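Hypothetical protein AF2331 (Archaeoglobus fulgidus, PDB 2FDO) is of unknown function but forms an unusual interdigitated dimer with a new type of alpha + beta fold. Local coordinates at residues S31-F36 / A53-P58. Numbering follows the deposited sequence.
Sequences SDVTDF and AEFAFP
D32 and A56 meet where the long antiparallel hairpin of strands 25-41 and 48-58 carries a beta bulge, the register slipping by one residue between V33 and D35. D32 is the centre of an inverse gamma turn, and its O accepts A56 N at 3.0 Å, in the carbonyl plane, while the same oxygen also receives a CA-H...O contact from F55 CA. The D32 carboxylate passes the A56 methyl, and OD2 takes a hydrogen bond from ND1 of H2 of the second subunit. V33 then turns one of its two methyls to F55: CG2, anti to the carbonyl carbon, comes obliquely to ring atom CE2 at 3.5 Å. T34, the extra residue of the bulge, gives its N to E54 O (2.8 Å). Its two branches part company: CG2 packs on the A56 methyl, while OG1, held at chi1 55° between the backbone N and carbonyl carbon, donates to E54 OE1 at 2.5 Å, on the anti side of the carboxylate and 31° out of its plane. E54, its chain extended through CG and CD (chi2 -176°), reaches across the bulge to this hydroxyl, and an alanine here would probably leave the threonine OG1 without this acceptor and without the CG packed against it. D35 restores regular pairing, its O receiving E54 N at 3.0 Å. Strand 53-58 also pairs antiparallel with a strand of the second subunit, and the small A53 and A56 are buried in a sheet that runs on across the dimer interface. On the face shared with V33 and F55, the F36 ring presents its edge to A53, CD1 lying 3.8 Å from the methyl CB.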
# COMPACT_ATOMS: atom_id res chain seq x y z
N SER A 31 -2.20 -3.82 6.77
CA SER A 31 -1.94 -5.09 6.11
C SER A 31 -3.27 -5.83 5.92
O SER A 31 -3.27 -7.01 5.67
CB SER A 31 -0.95 -5.89 6.93
OG SER A 31 -1.46 -6.11 8.25
N ASP A 32 -4.41 -5.14 6.00
CA ASP A 32 -5.74 -5.77 5.94
C ASP A 32 -6.20 -5.91 4.48
O ASP A 32 -6.96 -5.07 3.96
CB ASP A 32 -6.73 -4.94 6.79
CG ASP A 32 -8.00 -5.67 7.13
OD1 ASP A 32 -8.14 -6.88 6.82
OD2 ASP A 32 -8.90 -5.05 7.76
N VAL A 33 -5.71 -6.93 3.80
CA VAL A 33 -6.05 -7.11 2.40
C VAL A 33 -7.44 -7.70 2.29
O VAL A 33 -7.65 -8.82 2.73
CB VAL A 33 -5.10 -8.04 1.69
CG1 VAL A 33 -5.52 -8.21 0.21
CG2 VAL A 33 -3.70 -7.50 1.77
N THR A 34 -8.40 -6.97 1.73
CA THR A 34 -9.76 -7.47 1.68
C THR A 34 -10.09 -8.17 0.36
O THR A 34 -11.14 -8.77 0.24
CB THR A 34 -10.79 -6.33 1.93
OG1 THR A 34 -10.56 -5.26 1.00
CG2 THR A 34 -10.66 -5.80 3.34
N ASP A 35 -9.20 -8.06 -0.64
CA ASP A 35 -9.38 -8.73 -1.91
C ASP A 35 -8.11 -8.63 -2.67
O ASP A 35 -7.36 -7.69 -2.46
CB ASP A 35 -10.45 -8.09 -2.75
CG ASP A 35 -11.09 -9.08 -3.75
OD1 ASP A 35 -10.50 -10.18 -4.06
OD2 ASP A 35 -12.25 -8.78 -4.17
N PHE A 36 -7.86 -9.59 -3.53
CA PHE A 36 -6.69 -9.61 -4.38
C PHE A 36 -6.99 -10.49 -5.58
O PHE A 36 -7.52 -11.56 -5.42
CB PHE A 36 -5.51 -10.17 -3.62
CG PHE A 36 -4.29 -10.34 -4.47
CD1 PHE A 36 -3.30 -9.36 -4.49
CD2 PHE A 36 -4.14 -11.47 -5.27
CE1 PHE A 36 -2.20 -9.50 -5.29
CE2 PHE A 36 -3.05 -11.63 -6.08
CZ PHE A 36 -2.07 -10.64 -6.10
N ALA A 53 -4.83 -5.21 -5.47
CA ALA A 53 -4.78 -5.53 -4.06
C ALA A 53 -5.53 -4.41 -3.34
O ALA A 53 -5.25 -3.22 -3.57
CB ALA A 53 -3.39 -5.62 -3.59
N GLU A 54 -6.49 -4.81 -2.52
CA GLU A 54 -7.37 -3.88 -1.88
C GLU A 54 -7.14 -3.99 -0.38
O GLU A 54 -7.06 -5.11 0.15
CB GLU A 54 -8.85 -4.25 -2.19
CG GLU A 54 -9.83 -3.33 -1.45
CD GLU A 54 -11.28 -3.73 -1.67
OE1 GLU A 54 -11.72 -4.82 -1.18
OE2 GLU A 54 -11.98 -2.93 -2.36
N PHE A 55 -7.09 -2.85 0.28
CA PHE A 55 -6.77 -2.78 1.69
C PHE A 55 -7.82 -1.96 2.32
O PHE A 55 -8.32 -1.01 1.68
CB PHE A 55 -5.40 -2.09 1.98
CG PHE A 55 -4.22 -2.74 1.29
CD1 PHE A 55 -3.93 -2.44 -0.02
CD2 PHE A 55 -3.43 -3.66 1.96
CE1 PHE A 55 -2.83 -3.03 -0.66
CE2 PHE A 55 -2.35 -4.25 1.33
CZ PHE A 55 -2.03 -3.91 0.03
N ALA A 56 -8.11 -2.33 3.57
CA ALA A 56 -9.07 -1.71 4.45
C ALA A 56 -8.35 -0.99 5.57
O ALA A 56 -7.29 -1.44 6.05
CB ALA A 56 -9.94 -2.76 5.08
N PHE A 57 -8.93 0.08 6.04
CA PHE A 57 -8.41 0.67 7.26
C PHE A 57 -9.44 1.63 7.92
O PHE A 57 -10.25 2.29 7.23
CB PHE A 57 -6.99 1.26 7.04
CG PHE A 57 -6.92 2.24 5.93
CD1 PHE A 57 -7.18 3.59 6.17
CD2 PHE A 57 -6.63 1.81 4.63
CE1 PHE A 57 -7.16 4.52 5.13
CE2 PHE A 57 -6.59 2.70 3.57
CZ PHE A 57 -6.88 4.07 3.82
N PRO A 58 -9.47 1.64 9.26
CA PRO A 58 -10.62 2.32 9.87
C PRO A 58 -10.58 3.81 9.56
O PRO A 58 -9.50 4.40 9.46
CB PRO A 58 -10.46 2.04 11.36
CG PRO A 58 -9.08 1.63 11.56
CD PRO A 58 -8.57 1.04 10.26